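Local coordinates for binding domain (Hc) of Paraclostridial Mosquitocidal Protein 1 (Paraclostridium bifermentans, PDB 6HOX) that probably targets a clostridial-type neurotoxin to host nerve cells, as the receptor-binding part of a toxin that specifically affects Anopheles mosquitoes, at residues A[380-385]-A[434-439]; A[109-114]-A[126-131]; A[171-176]-A[191-196]. All blocks are in the same frame, centred on the assembly; numbering follows the deposited sequence.

Interaction 1: residues A[380-385]-A[434-439]; sequences KYYCQI and NWYFVS
C383 and W435 form an isolated antiparallel bridge, a hydrogen-bonded pair that uses both main-chain groups of each residue. C383 N donates to W435 O, and W435 N returns a bond of 2.8 Å to C383 O. That same oxygen also receives a CA-H...O contact from N434.

Next to the bridge, a side-chain bond joins Q384 and N434. Q384 NE2 gives N434 OD1 a nearly straight bond of 3.0 Å; N434 OD1 lies close to the amide plane of Q384, while Q384 NE2 is tilted 25° from the carbonyl plane of N434. The rest of both amides is also satisfied: Q384 OE1 accepts from L375 N, Q384 NE2 has a second acceptor in Q374 OE1, and N434 ND2 donates to Q268 OE1. Held in this way, the N434 amide lies over one face of the Y382 ring, the planes 31° apart and Y382 CE1 3.3 Å from N434 OD1.

With chi1 of 50° placing its CG between the backbone N and the carbonyl carbon, Y382 turns a ring edge toward the face of Y436 in an offset edge-to-face pair, centroids 5.7 Å apart. Y382 CB sits over that same Y436 ring as a CH-pi contact, while Y436 OH is hydrogen-bonded to Q268 NE2. A water bridges the main chains, donating to Y381 O and accepting from F437 N at 2.9 Å. Farther along, C383 SG meets the edge of the F437 ring, 4.1 Å from CE2.

The contact belongs to the C-terminal, trefoil-type receptor-binding domain. Strand 435-438 pairs here with strand 263-267 and strand 384-388 with 369-373 and 394-398, while I385 and W435 both pack on M265.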
loop_
_atom_site.group_PDB
_atom_site.type_symbol
_atom_site.label_atom_id
_atom_site.label_comp_id
_atom_site.label_asym_id
_atom_site.label_seq_id
_atom_site.Cartn_x
_atom_site.Cartn_y
_atom_site.Cartn_z
ATOM N N LYS A 380 -5.862 -4.598 5.802
ATOM C CA LYS A 380 -6.485 -4.482 4.463
ATOM C C LYS A 380 -6.618 -3.005 4.063
ATOM O O LYS A 380 -6.880 -2.135 4.892
ATOM C CB LYS A 380 -7.816 -5.235 4.466
ATOM C CG LYS A 380 -7.673 -6.708 4.811
ATOM C CD LYS A 380 -6.613 -7.375 3.967
ATOM C CE LYS A 380 -6.715 -8.889 3.899
ATOM N NZ LYS A 380 -6.965 -9.455 5.243
ATOM N N TYR A 381 -6.374 -2.718 2.781
ATOM C CA TYR A 381 -6.400 -1.352 2.276
ATOM C C TYR A 381 -7.759 -1.035 1.647
ATOM O O TYR A 381 -7.882 -0.052 0.941
ATOM C CB TYR A 381 -5.293 -1.128 1.246
ATOM C CG TYR A 381 -3.896 -1.142 1.809
ATOM C CD1 TYR A 381 -3.650 -1.245 3.174
ATOM C CD2 TYR A 381 -2.801 -1.068 0.971
ATOM C CE1 TYR A 381 -2.361 -1.307 3.688
ATOM C CE2 TYR A 381 -1.507 -1.114 1.472
ATOM C CZ TYR A 381 -1.283 -1.219 2.834
ATOM O OH TYR A 381 -0.007 -1.250 3.337
ATOM N N TYR A 382 -8.746 -1.902 1.886
ATOM C CA TYR A 382 -10.132 -1.694 1.489
ATOM C C TYR A 382 -10.993 -1.747 2.750
ATOM O O TYR A 382 -10.506 -2.121 3.818
ATOM C CB TYR A 382 -10.557 -2.764 0.485
ATOM C CG TYR A 382 -10.252 -4.180 0.905
ATOM C CD1 TYR A 382 -11.068 -4.868 1.794
ATOM C CD2 TYR A 382 -9.130 -4.838 0.422
ATOM C CE1 TYR A 382 -10.779 -6.171 2.183
ATOM C CE2 TYR A 382 -8.836 -6.143 0.791
ATOM C CZ TYR A 382 -9.653 -6.809 1.680
ATOM O OH TYR A 382 -9.343 -8.094 2.039
ATOM N N CYS A 383 -12.268 -1.358 2.628
ATOM C CA CYS A 383 -13.218 -1.556 3.703
ATOM C C CYS A 383 -14.528 -2.113 3.143
ATOM O O CYS A 383 -14.687 -2.255 1.943
ATOM C CB CYS A 383 -13.450 -0.249 4.452
ATOM S SG CYS A 383 -14.327 0.991 3.476
ATOM N N GLN A 384 -15.468 -2.394 4.040
ATOM C CA GLN A 384 -16.832 -2.690 3.654
ATOM C C GLN A 384 -17.719 -1.562 4.183
ATOM O O GLN A 384 -17.301 -0.782 5.047
ATOM C CB GLN A 384 -17.261 -4.062 4.159
ATOM C CG GLN A 384 -16.296 -5.178 3.780
ATOM C CD GLN A 384 -15.127 -5.228 4.729
ATOM O OE1 GLN A 384 -15.291 -5.024 5.931
ATOM N NE2 GLN A 384 -13.938 -5.504 4.201
ATOM N N ILE A 385 -18.935 -1.475 3.638
ATOM C CA ILE A 385 -19.855 -0.419 3.991
ATOM C C ILE A 385 -21.205 -1.049 4.322
ATOM O O ILE A 385 -21.800 -1.716 3.477
ATOM C CB ILE A 385 -19.961 0.643 2.880
ATOM C CG1 ILE A 385 -18.606 1.310 2.610
ATOM C CG2 ILE A 385 -21.040 1.664 3.226
ATOM C CD1 ILE A 385 -18.646 2.391 1.549
ATOM N N ASN A 434 -16.010 -5.295 -1.082
ATOM C CA ASN A 434 -14.824 -4.550 -0.655
ATOM C C ASN A 434 -14.699 -3.294 -1.507
ATOM O O ASN A 434 -14.780 -3.366 -2.722
ATOM C CB ASN A 434 -13.553 -5.384 -0.774
ATOM C CG ASN A 434 -13.487 -6.518 0.224
ATOM O OD1 ASN A 434 -13.956 -6.388 1.350
ATOM N ND2 ASN A 434 -12.848 -7.608 -0.161
ATOM N N TRP A 435 -14.502 -2.158 -0.833
ATOM C CA TRP A 435 -14.463 -0.851 -1.425
ATOM C C TRP A 435 -13.132 -0.173 -1.096
ATOM O O TRP A 435 -12.652 -0.273 0.035
ATOM C CB TRP A 435 -15.641 -0.027 -0.906
ATOM C CG TRP A 435 -16.954 -0.532 -1.422
ATOM C CD1 TRP A 435 -17.802 -1.395 -0.800
ATOM C CD2 TRP A 435 -17.537 -0.252 -2.707
ATOM N NE1 TRP A 435 -18.891 -1.642 -1.591
ATOM C CE2 TRP A 435 -18.756 -0.963 -2.770
ATOM C CE3 TRP A 435 -17.153 0.529 -3.808
ATOM C CZ2 TRP A 435 -19.599 -0.904 -3.880
ATOM C CZ3 TRP A 435 -17.991 0.593 -4.903
ATOM C CH2 TRP A 435 -19.192 -0.123 -4.942
ATOM N N TYR A 436 -12.575 0.512 -2.102
ATOM C CA TYR A 436 -11.376 1.308 -1.977
ATOM C C TYR A 436 -11.689 2.787 -2.197
ATOM O O TYR A 436 -12.543 3.159 -3.034
ATOM C CB TYR A 436 -10.321 0.932 -3.021
ATOM C CG TYR A 436 -9.722 -0.443 -2.932
ATOM C CD1 TYR A 436 -8.694 -0.744 -2.049
ATOM C CD2 TYR A 436 -10.107 -1.425 -3.826
ATOM C CE1 TYR A 436 -8.088 -1.992 -2.034
ATOM C CE2 TYR A 436 -9.543 -2.690 -3.790
ATOM C CZ TYR A 436 -8.524 -2.975 -2.901
ATOM O OH TYR A 436 -7.981 -4.235 -2.902
ATOM N N PHE A 437 -10.917 3.635 -1.508
ATOM C CA PHE A 437 -10.878 5.055 -1.769
ATOM C C PHE A 437 -9.463 5.441 -2.228
ATOM O O PHE A 437 -8.493 5.152 -1.537
ATOM C CB PHE A 437 -11.324 5.808 -0.516
ATOM C CG PHE A 437 -12.755 5.556 -0.138
ATOM C CD1 PHE A 437 -13.781 6.258 -0.745
ATOM C CD2 PHE A 437 -13.081 4.569 0.788
ATOM C CE1 PHE A 437 -15.106 5.995 -0.410
ATOM C CE2 PHE A 437 -14.403 4.323 1.134
ATOM C CZ PHE A 437 -15.413 5.049 0.546
ATOM N N VAL A 438 -9.369 6.105 -3.393
ATOM C CA VAL A 438 -8.108 6.484 -4.038
ATOM C C VAL A 438 -8.047 8.007 -4.182
ATOM O O VAL A 438 -8.978 8.605 -4.695
ATOM C CB VAL A 438 -7.963 5.869 -5.449
ATOM C CG1 VAL A 438 -6.546 6.051 -5.982
ATOM C CG2 VAL A 438 -8.350 4.408 -5.506
ATOM N N SER A 439 -6.889 8.578 -3.850
ATOM C CA SER A 439 -6.521 9.971 -4.063
ATOM C C SER A 439 -5.384 10.002 -5.090
ATOM O O SER A 439 -4.590 9.051 -5.165
ATOM C CB SER A 439 -6.086 10.607 -2.761
ATOM O OG SER A 439 -5.174 9.744 -2.061
HETATM O O HOH W 1 -9.522 2.092 0.529
#

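Interaction 2: residues A[109-114]-A[126-131]; sequences GIEYDL and SLKDGN
Y112 and L127 exchange two main-chain hydrogen bonds, Y112 N to L127 O at 2.9 Å and L127 N to Y112 O at 2.8 Å, as a hydrogen-bonded antiparallel pair. D113 and S126 follow as the non-hydrogen-bonded pair, and E111 CA adds a CA-H...O contact to L127 O.

Among the apolar contacts, L127 CB lies over the Y112 ring, 4.3 Å from its centroid and offset toward the rim, in a CH-pi contact, and L127 CD1 reaches Y112 CE1. K128, extended throughout with chi1 at -177°, lays its CD 3.8 Å from E111 CG. These strands belong to a small antiparallel sheet of the concanavalin-like N-terminal receptor-binding domain, in which 122-128 turns back into 131-137 through a type I' turn from K128 to N131.

Polar contacts lie at the turn and beside S126. D129 OD1 takes the G109 N-H through its syn lone pair, 2.7 Å away and almost straight at 173°. One water links I110 O to D129 N; another joins D113 OD1 to S126 OG. D113 OD1 also forms a salt bridge with K124, and D113 OD2 is hydrogen-bonded to N116 ND2. Y112 OH is hydrogen-bonded to Q217 NE2, while E111 OE2 forms a salt bridge with R135.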
loop_
_atom_site.group_PDB
_atom_site.type_symbol
_atom_site.label_atom_id
_atom_site.label_comp_id
_atom_site.label_asym_id
_atom_site.label_seq_id
_atom_site.Cartn_x
_atom_site.Cartn_y
_atom_site.Cartn_z
ATOM N N GLY A 109 15.709 -4.372 -17.435
ATOM C CA GLY A 109 16.741 -5.381 -17.276
ATOM C C GLY A 109 17.947 -4.888 -16.487
ATOM O O GLY A 109 18.894 -5.660 -16.286
ATOM N N ILE A 110 17.903 -3.634 -16.009
ATOM C CA ILE A 110 19.020 -3.014 -15.268
ATOM C C ILE A 110 18.642 -2.891 -13.784
ATOM O O ILE A 110 17.677 -2.199 -13.460
ATOM C CB ILE A 110 19.364 -1.644 -15.885
ATOM C CG1 ILE A 110 19.836 -1.779 -17.337
ATOM C CG2 ILE A 110 20.386 -0.895 -15.037
ATOM C CD1 ILE A 110 19.462 -0.599 -18.201
ATOM N N GLU A 111 19.397 -3.575 -12.908
ATOM C CA GLU A 111 19.296 -3.441 -11.442
ATOM C C GLU A 111 19.830 -2.067 -11.041
ATOM O O GLU A 111 20.891 -1.706 -11.484
ATOM C CB GLU A 111 20.200 -4.397 -10.661
ATOM C CG GLU A 111 19.723 -5.817 -10.569
ATOM C CD GLU A 111 20.520 -6.674 -9.591
ATOM O OE1 GLU A 111 21.161 -6.111 -8.674
ATOM O OE2 GLU A 111 20.473 -7.907 -9.731
ATOM N N TYR A 112 19.142 -1.357 -10.146
ATOM C CA TYR A 112 19.727 -0.163 -9.560
ATOM C C TYR A 112 19.506 -0.152 -8.041
ATOM O O TYR A 112 18.535 -0.717 -7.527
ATOM C CB TYR A 112 19.266 1.101 -10.283
ATOM C CG TYR A 112 17.779 1.364 -10.332
ATOM C CD1 TYR A 112 17.109 1.998 -9.295
ATOM C CD2 TYR A 112 17.043 1.011 -11.449
ATOM C CE1 TYR A 112 15.746 2.257 -9.365
ATOM C CE2 TYR A 112 15.679 1.254 -11.534
ATOM C CZ TYR A 112 15.027 1.886 -10.494
ATOM O OH TYR A 112 13.689 2.127 -10.622
ATOM N N ASP A 113 20.441 0.513 -7.347
ATOM C CA ASP A 113 20.546 0.523 -5.888
ATOM C C ASP A 113 19.415 1.355 -5.272
ATOM O O ASP A 113 18.962 2.369 -5.840
ATOM C CB ASP A 113 21.861 1.133 -5.401
ATOM C CG ASP A 113 23.127 0.382 -5.793
ATOM O OD1 ASP A 113 23.016 -0.776 -6.236
ATOM O OD2 ASP A 113 24.221 0.976 -5.645
ATOM N N LEU A 114 18.975 0.906 -4.098
ATOM C CA LEU A 114 18.175 1.698 -3.203
ATOM C C LEU A 114 18.916 1.873 -1.864
ATOM O O LEU A 114 18.998 2.982 -1.322
ATOM C CB LEU A 114 16.837 0.990 -3.011
ATOM C CG LEU A 114 15.865 1.724 -2.095
ATOM C CD1 LEU A 114 15.590 3.136 -2.603
ATOM C CD2 LEU A 114 14.569 0.950 -1.958
ATOM N N SER A 126 18.114 -3.600 -4.142
ATOM C CA SER A 126 17.993 -3.001 -5.458
ATOM C C SER A 126 16.574 -3.164 -6.004
ATOM O O SER A 126 15.785 -3.957 -5.509
ATOM C CB SER A 126 18.998 -3.588 -6.417
ATOM O OG SER A 126 20.305 -3.359 -5.927
ATOM N N LEU A 127 16.299 -2.409 -7.067
ATOM C CA LEU A 127 15.112 -2.546 -7.857
ATOM C C LEU A 127 15.507 -3.006 -9.255
ATOM O O LEU A 127 16.558 -2.609 -9.766
ATOM C CB LEU A 127 14.388 -1.198 -7.902
ATOM C CG LEU A 127 13.873 -0.689 -6.556
ATOM C CD1 LEU A 127 13.320 0.729 -6.684
ATOM C CD2 LEU A 127 12.814 -1.627 -5.999
ATOM N N LYS A 128 14.639 -3.832 -9.845
ATOM C CA LYS A 128 14.815 -4.362 -11.182
ATOM C C LYS A 128 13.458 -4.754 -11.784
ATOM O O LYS A 128 12.757 -5.599 -11.234
ATOM C CB LYS A 128 15.704 -5.605 -11.125
ATOM C CG LYS A 128 16.017 -6.214 -12.485
ATOM C CD LYS A 128 16.792 -7.497 -12.407
ATOM C CE LYS A 128 17.384 -7.885 -13.742
ATOM N NZ LYS A 128 18.119 -9.167 -13.649
ATOM N N ASP A 129 13.093 -4.140 -12.913
ATOM C CA ASP A 129 11.894 -4.554 -13.671
ATOM C C ASP A 129 10.690 -4.674 -12.734
ATOM O O ASP A 129 10.043 -5.723 -12.670
ATOM C CB ASP A 129 12.116 -5.898 -14.364
ATOM C CG ASP A 129 13.277 -5.858 -15.331
ATOM O OD1 ASP A 129 13.496 -4.783 -15.929
ATOM O OD2 ASP A 129 13.954 -6.905 -15.469
ATOM N N GLY A 130 10.454 -3.614 -11.960
ATOM C CA GLY A 130 9.304 -3.517 -11.066
ATOM C C GLY A 130 9.351 -4.443 -9.857
ATOM O O GLY A 130 8.353 -4.558 -9.136
ATOM N N ASN A 131 10.480 -5.130 -9.662
ATOM C CA ASN A 131 10.661 -6.117 -8.612
ATOM C C ASN A 131 11.819 -5.663 -7.706
ATOM O O ASN A 131 12.425 -4.629 -7.925
ATOM C CB ASN A 131 10.827 -7.517 -9.211
ATOM C CG ASN A 131 9.492 -8.201 -9.441
ATOM O OD1 ASN A 131 8.881 -8.723 -8.507
ATOM N ND2 ASN A 131 9.028 -8.185 -10.673
HETATM O O HOH W 2 15.124 -2.021 -13.672
HETATM O O HOH W 3 21.791 -2.113 -8.025
#

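Interaction 3: residues A[171-176]-A[191-196]; sequences ITVNQL and KSINEL
I193 and V173 cross at about a right angle, the tip of the isoleucine, CD1, meeting V173 CG1 at 3.8 Å. The isoleucine does most of the touching: its CG1 lies between the backbone N and the carbonyl carbon (chi1 67°), and the chain then runs out along chi2 of 164° to carry CD1 across the backbone of N174 and Q175. There CD1 rests 3.5 Å from N174 O and 3.7 Å from Q175 CA, against main chain as much as side chain.

Beyond Q175 the contact is between N194 and the backbone of L176, with a water. N194 CB stands 3.2 Å from L176 O, and N194 CA makes a weak CA-H...O contact with the same oxygen, bent to 121°; L176 is poorly ordered, which leaves both less certain. The water accepts from L176 N and donates to I193 O. That carbonyl also takes the L196 N-H, closing the type I turn from I193 to L196.

This is packing at one end of the large antiparallel sheet of the concanavalin-like domain. Strand 178-183 pairs with both 167-174 and 186-192, while I193 also reaches I144 of strand 143-147, and M136 and W134 of strand 131-137 touch I193 and V173 respectively.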
loop_
_atom_site.group_PDB
_atom_site.type_symbol
_atom_site.label_atom_id
_atom_site.label_comp_id
_atom_site.label_asym_id
_atom_site.label_seq_id
_atom_site.Cartn_x
_atom_site.Cartn_y
_atom_site.Cartn_z
ATOM N N ILE A 171 13.550 -9.155 5.407
ATOM C CA ILE A 171 14.627 -10.052 4.961
ATOM C C ILE A 171 15.319 -10.577 6.229
ATOM O O ILE A 171 15.818 -9.790 7.025
ATOM C CB ILE A 171 15.616 -9.297 4.038
ATOM C CG1 ILE A 171 14.943 -8.752 2.780
ATOM C CG2 ILE A 171 16.833 -10.131 3.668
ATOM C CD1 ILE A 171 15.702 -7.609 2.181
ATOM N N THR A 172 15.307 -11.894 6.430
ATOM C CA THR A 172 15.935 -12.509 7.578
ATOM C C THR A 172 17.163 -13.280 7.076
ATOM O O THR A 172 17.115 -13.950 6.026
ATOM C CB THR A 172 14.931 -13.363 8.370
ATOM O OG1 THR A 172 14.551 -14.502 7.597
ATOM C CG2 THR A 172 13.677 -12.606 8.758
ATOM N N VAL A 173 18.275 -13.135 7.809
ATOM C CA VAL A 173 19.542 -13.785 7.485
ATOM C C VAL A 173 20.007 -14.577 8.712
ATOM O O VAL A 173 20.361 -14.013 9.750
ATOM C CB VAL A 173 20.575 -12.749 7.018
ATOM C CG1 VAL A 173 21.911 -13.385 6.663
ATOM C CG2 VAL A 173 20.034 -11.943 5.846
ATOM N N ASN A 174 19.909 -15.901 8.587
ATOM C CA ASN A 174 20.505 -16.858 9.477
ATOM C C ASN A 174 21.747 -17.383 8.766
ATOM O O ASN A 174 21.627 -18.274 7.908
ATOM C CB ASN A 174 19.533 -17.983 9.824
ATOM C CG ASN A 174 20.126 -19.030 10.744
ATOM O OD1 ASN A 174 19.399 -19.881 11.248
ATOM N ND2 ASN A 174 21.430 -18.986 10.966
ATOM N N GLN A 175 22.900 -16.767 9.073
ATOM C CA GLN A 175 24.167 -17.076 8.402
ATOM C C GLN A 175 24.457 -18.564 8.645
ATOM O O GLN A 175 24.164 -19.090 9.712
ATOM C CB GLN A 175 25.271 -16.090 8.823
ATOM C CG GLN A 175 25.021 -14.673 8.297
ATOM C CD GLN A 175 26.191 -13.712 8.259
ATOM O OE1 GLN A 175 26.253 -12.748 9.025
ATOM N NE2 GLN A 175 27.090 -13.910 7.307
ATOM N N LEU A 176 24.902 -19.256 7.591
ATOM C CA LEU A 176 25.168 -20.699 7.615
ATOM C C LEU A 176 23.895 -21.506 7.309
ATOM O O LEU A 176 23.998 -22.695 6.992
ATOM C CB LEU A 176 25.761 -21.091 8.977
ATOM C CG LEU A 176 26.220 -22.543 9.125
ATOM C CD1 LEU A 176 27.165 -22.949 8.000
ATOM C CD2 LEU A 176 26.875 -22.762 10.484
ATOM N N LYS A 191 16.720 -18.796 0.157
ATOM C CA LYS A 191 17.926 -19.351 -0.403
ATOM C C LYS A 191 18.784 -19.929 0.725
ATOM O O LYS A 191 18.795 -19.395 1.828
ATOM C CB LYS A 191 18.711 -18.255 -1.121
ATOM C CG LYS A 191 17.992 -17.576 -2.264
ATOM C CD LYS A 191 17.781 -18.435 -3.497
ATOM C CE LYS A 191 17.012 -17.656 -4.529
ATOM N NZ LYS A 191 16.478 -18.504 -5.607
ATOM N N SER A 192 19.493 -21.026 0.433
ATOM C CA SER A 192 20.489 -21.570 1.308
ATOM C C SER A 192 21.729 -20.681 1.248
ATOM O O SER A 192 22.202 -20.368 0.159
ATOM C CB SER A 192 20.832 -22.990 0.926
ATOM O OG SER A 192 19.661 -23.798 0.905
ATOM N N ILE A 193 22.265 -20.311 2.410
ATOM C CA ILE A 193 23.490 -19.497 2.450
ATOM C C ILE A 193 24.589 -20.204 3.266
ATOM O O ILE A 193 25.561 -19.564 3.678
ATOM C CB ILE A 193 23.161 -18.077 2.955
ATOM C CG1 ILE A 193 22.725 -18.057 4.419
ATOM C CG2 ILE A 193 22.104 -17.429 2.070
ATOM C CD1 ILE A 193 22.775 -16.674 5.024
ATOM N N ASN A 194 24.468 -21.528 3.416
ATOM C CA ASN A 194 25.502 -22.377 4.030
ATOM C C ASN A 194 26.844 -22.268 3.277
ATOM O O ASN A 194 27.886 -22.481 3.885
ATOM C CB ASN A 194 25.032 -23.832 4.171
ATOM C CG ASN A 194 24.844 -24.557 2.857
ATOM O OD1 ASN A 194 23.960 -24.228 2.070
ATOM N ND2 ASN A 194 25.665 -25.567 2.616
ATOM N N GLU A 195 26.835 -21.872 1.997
ATOM C CA GLU A 195 28.087 -21.761 1.189
ATOM C C GLU A 195 28.765 -20.395 1.375
ATOM O O GLU A 195 29.910 -20.210 0.978
ATOM C CB GLU A 195 27.787 -21.976 -0.289
ATOM C CG GLU A 195 27.308 -23.383 -0.597
ATOM C CD GLU A 195 28.383 -24.456 -0.482
ATOM O OE1 GLU A 195 29.568 -24.090 -0.452
ATOM O OE2 GLU A 195 28.027 -25.674 -0.459
ATOM N N LEU A 196 28.050 -19.449 1.987
ATOM C CA LEU A 196 28.482 -18.072 2.061
ATOM C C LEU A 196 29.368 -17.913 3.296
ATOM O O LEU A 196 29.074 -18.457 4.336
ATOM C CB LEU A 196 27.239 -17.180 2.156
ATOM C CG LEU A 196 27.277 -15.887 1.350
ATOM C CD1 LEU A 196 27.606 -16.160 -0.106
ATOM C CD2 LEU A 196 25.942 -15.159 1.464
HETATM O O HOH W 4 26.266 -17.356 5.745
#

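In the fold
Interaction 1 is the buried one, lying in the trefoil-type C-terminal domain, whereas interactions 2 and 3 are partly buried and share the concanavalin-like N-terminal domain, their nearest atoms about 8 Å apart. Strand 131-137 connects those two: it pairs with strand 122-128 of interaction 2 and supplies side chains that touch I193 and V173 of interaction 3. The chemistry follows location. In interaction 1, amides and aromatic rings bring their polar groups into the interior with partners supplied. Interaction 2 combines a short ladder with a backbone-to-carboxylate bond at exposed G109 and bridging waters. Interaction 3 runs from buried I193 and V173 to exposed L176 and N194, with one bridging water.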